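Local coordinates for protein cellobiose 2-epimerase (Caldibacillus thermoamylovorans, PDB 5ZHB) that catalyses the 2-epimerisation of cellobiose, interconverting the glucose and mannose forms of the reducing-end sugar in beta-1,4-linked disaccharides, at residues V35-H40 with D345-G350. Numbering follows the deposited sequence. Where two conformers were deposited one is given.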
ATOM      1  N   VAL A  35     -10.786  -9.576  12.269  1.00 21.11           N
ATOM      2  CA  VAL A  35     -11.334  -9.012  13.481  1.00 21.19           C
ATOM      3  C   VAL A  35     -12.469  -8.090  13.056  1.00 23.47           C
ATOM      4  O   VAL A  35     -12.225  -7.115  12.363  1.00 22.53           O
ATOM      5  CB  VAL A  35     -10.272  -8.247  14.275  1.00 22.37           C
ATOM      6  CG1 VAL A  35     -10.881  -7.635  15.526  1.00 21.74           C
ATOM      7  CG2 VAL A  35      -9.052  -9.100  14.591  1.00 20.69           C
ATOM      8  N   ASP A  36     -13.701  -8.410  13.456  0.50 21.27           N
ATOM      9  CA  ASP A  36     -14.856  -7.639  13.027  0.50 20.79           C
ATOM     10  C   ASP A  36     -14.922  -6.357  13.848  0.50 21.78           C
ATOM     11  O   ASP A  36     -14.141  -6.176  14.779  0.50 21.97           O
ATOM     12  CB  ASP A  36     -16.136  -8.461  13.050  0.50 19.52           C
ATOM     13  CG  ASP A  36     -16.426  -9.152  14.375  0.50 19.26           C
ATOM     14  OD1 ASP A  36     -16.147  -8.533  15.432  0.50 17.05           O
ATOM     15  OD2 ASP A  36     -16.932 -10.297  14.336  0.50 18.64           O
ATOM     16  N   TYR A  37     -15.831  -5.457  13.443  1.00 23.67           N
ATOM     17  CA  TYR A  37     -16.026  -4.165  14.069  1.00 23.63           C
ATOM     18  C   TYR A  37     -16.224  -4.321  15.582  1.00 22.83           C
ATOM     19  O   TYR A  37     -15.804  -3.458  16.346  1.00 20.07           O
ATOM     20  CB  TYR A  37     -17.285  -3.498  13.520  1.00 25.34           C
ATOM     21  CG  TYR A  37     -17.572  -2.184  14.220  1.00 27.72           C
ATOM     22  CD1 TYR A  37     -16.729  -1.100  14.037  1.00 27.59           C
ATOM     23  CD2 TYR A  37     -18.627  -2.050  15.122  1.00 27.94           C
ATOM     24  CE1 TYR A  37     -16.969   0.112  14.652  1.00 30.46           C
ATOM     25  CE2 TYR A  37     -18.854  -0.849  15.778  1.00 30.95           C
ATOM     26  CZ  TYR A  37     -18.028   0.236  15.541  1.00 35.74           C
ATOM     27  OH  TYR A  37     -18.233   1.438  16.162  1.00 42.00           O
ATOM     28  N   ASP A  38     -16.884  -5.406  16.001  0.50 24.04           N
ATOM     29  CA  ASP A  38     -17.197  -5.589  17.416  0.50 24.83           C
ATOM     30  C   ASP A  38     -16.061  -6.321  18.139  0.50 24.05           C
ATOM     31  O   ASP A  38     -16.247  -6.748  19.278  0.50 26.87           O
ATOM     32  CB  ASP A  38     -18.561  -6.251  17.564  0.50 27.27           C
ATOM     33  CG  ASP A  38     -18.683  -7.626  16.931  0.50 26.75           C
ATOM     34  OD1 ASP A  38     -17.630  -8.207  16.587  0.50 29.61           O
ATOM     35  OD2 ASP A  38     -19.825  -8.105  16.794  0.50 31.61           O
ATOM     36  N   LEU A  39     -14.892  -6.475  17.485  1.00 21.22           N
ATOM     37  CA  LEU A  39     -13.673  -6.972  18.115  1.00 22.51           C
ATOM     38  C   LEU A  39     -13.707  -8.477  18.389  1.00 23.31           C
ATOM     39  O   LEU A  39     -12.778  -8.974  19.036  1.00 25.36           O
ATOM     40  CB  LEU A  39     -13.268  -6.177  19.357  1.00 22.73           C
ATOM     41  CG  LEU A  39     -13.154  -4.663  19.168  1.00 24.52           C
ATOM     42  CD1 LEU A  39     -12.756  -4.032  20.491  1.00 26.06           C
ATOM     43  CD2 LEU A  39     -12.159  -4.291  18.038  1.00 23.82           C
ATOM     44  N   HIS A  40     -14.672  -9.228  17.828  1.00 22.97           N
ATOM     45  CA  HIS A  40     -14.499 -10.685  17.736  1.00 25.62           C
ATOM     46  C   HIS A  40     -13.376 -11.068  16.766  1.00 26.34           C
ATOM     47  O   HIS A  40     -13.320 -10.592  15.630  1.00 23.80           O
ATOM     48  CB  HIS A  40     -15.770 -11.414  17.317  1.00 23.74           C
ATOM     49  CG  HIS A  40     -16.826 -11.348  18.357  1.00 30.15           C
ATOM     50  ND1 HIS A  40     -17.997 -10.638  18.208  1.00 29.16           N
ATOM     51  CD2 HIS A  40     -16.882 -11.934  19.575  1.00 30.85           C
ATOM     52  CE1 HIS A  40     -18.704 -10.768  19.317  1.00 31.57           C
ATOM     53  NE2 HIS A  40     -18.050 -11.538  20.146  1.00 31.41           N
ATOM     54  N   ASP A 345      -9.147   3.955  17.600  1.00 24.39           N
ATOM     55  CA  ASP A 345     -10.182   3.338  18.429  1.00 23.36           C
ATOM     56  C   ASP A 345      -9.697   3.397  19.874  1.00 23.93           C
ATOM     57  O   ASP A 345      -8.564   3.046  20.126  1.00 27.79           O
ATOM     58  CB  ASP A 345     -10.359   1.889  18.009  1.00 23.18           C
ATOM     59  CG  ASP A 345     -11.572   1.159  18.552  1.00 22.83           C
ATOM     60  OD1 ASP A 345     -12.197   1.685  19.502  1.00 26.92           O
ATOM     61  OD2 ASP A 345     -11.946   0.162  17.941  1.00 24.17           O
ATOM     62  N   SER A 346     -10.530   3.832  20.813  1.00 26.74           N
ATOM     63  CA  SER A 346     -10.087   3.817  22.197  1.00 34.01           C
ATOM     64  C   SER A 346     -10.648   2.607  22.952  1.00 31.28           C
ATOM     65  O   SER A 346     -10.388   2.450  24.143  1.00 29.42           O
ATOM     66  CB  SER A 346     -10.387   5.108  22.872  1.00 35.98           C
ATOM     67  OG  SER A 346     -11.786   5.299  22.885  1.00 38.28           O
ATOM     68  N   ARG A 347     -11.298   1.675  22.252  1.00 27.58           N
ATOM     69  CA  ARG A 347     -11.743   0.462  22.916  1.00 28.00           C
ATOM     70  C   ARG A 347     -10.532  -0.382  23.271  1.00 28.54           C
ATOM     71  O   ARG A 347      -9.536  -0.392  22.554  1.00 23.04           O
ATOM     72  CB  ARG A 347     -12.672  -0.398  22.067  1.00 25.71           C
ATOM     73  CG  ARG A 347     -13.992   0.306  21.862  1.00 28.04           C
ATOM     74  CD  ARG A 347     -14.846  -0.567  20.992  1.00 28.13           C
ATOM     75  NE  ARG A 347     -14.329  -0.533  19.616  1.00 26.64           N
ATOM     76  CZ  ARG A 347     -14.743  -1.266  18.602  1.00 28.28           C
ATOM     77  NH1 ARG A 347     -15.714  -2.154  18.773  1.00 28.59           N
ATOM     78  NH2 ARG A 347     -14.183  -1.113  17.405  1.00 27.27           N
ATOM     79  N   GLU A 348     -10.623  -1.084  24.408  1.00 27.56           N
ATOM     80  CA  GLU A 348      -9.660  -2.114  24.722  1.00 29.05           C
ATOM     81  C   GLU A 348      -9.883  -3.257  23.733  1.00 32.51           C
ATOM     82  O   GLU A 348     -10.997  -3.790  23.616  1.00 40.15           O
ATOM     83  CB  GLU A 348      -9.927  -2.657  26.122  1.00 32.19           C
ATOM     84  CG  GLU A 348      -8.786  -3.489  26.670  1.00 37.11           C
ATOM     85  CD  GLU A 348      -9.111  -4.018  28.066  1.00 36.46           C
ATOM     86  OE1 GLU A 348     -10.100  -3.625  28.713  1.00 36.17           O
ATOM     87  OE2 GLU A 348      -8.344  -4.885  28.460  1.00 43.43           O
ATOM     88  N   GLY A 349      -8.813  -3.639  23.064  1.00 31.00           N
ATOM     89  CA  GLY A 349      -8.919  -4.636  22.021  1.00 30.23           C
ATOM     90  C   GLY A 349      -8.857  -4.027  20.621  1.00 26.09           C
ATOM     91  O   GLY A 349      -8.793  -4.779  19.659  1.00 26.33           O
ATOM     92  N   GLY A 350      -8.949  -2.690  20.526  1.00 27.05           N
ATOM     93  CA  GLY A 350      -9.088  -1.998  19.249  1.00 27.33           C
ATOM     94  C   GLY A 350      -7.765  -1.538  18.640  1.00 24.55           C
ATOM     95  O   GLY A 350      -6.673  -1.718  19.200  1.00 23.83           O
TER
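Two beta turns are joined by the side chain of Arg347, which reaches from the type II turn Arg347–Gly350 to the type I turn Asp36–Leu39. Its guanidinium grips one backbone oxygen end-on: NH1 lies 2.8 Å from Tyr37 O and NH2 3.0 Å from that same Tyr37 O. The NH1 bond is the straighter, 152° at the hydrogen, and the acceptor sits in the guanidinium plane. Its NE and NH2 edge is taken side-on by Asp345, with NH2 2.6 Å from Asp345 OD2 in a salt bridge and NE 3.1 Å from Asp345 OD1, which it meets on the syn lone pair. That OD1 also accepts from Arg347 N, closing an Asx turn, so the carboxylate holds both the backbone N and the NE/NH2 side of the guanidinium. In the (alpha/alpha)6 barrel expected of this epimerase family, the contact ties the loop between the short strands 34-35 and 41-42 to the loop leaving helix 326-343. Above one guanidinium face lies Leu39 CG, 3.6 Å from Arg347 NH1, while Leu39 CD1 comes 3.6 Å from Glu348 O. The Tyr37 ring adds a cation-pi contact, with Arg347 CZ 4.8 Å from the ring centroid and 14° off its normal; CG anti to the backbone N (chi1 176°) turns that ring beside the carbonyl gripped by the arginine. A leucine in place of Arg347 would probably leave Tyr37 O without these two donors and the Asp345 carboxylate without its cationic mate. At Gly349 the positive phi would press a CB against Glu348 O, and it would also crowd Leu39 CD1.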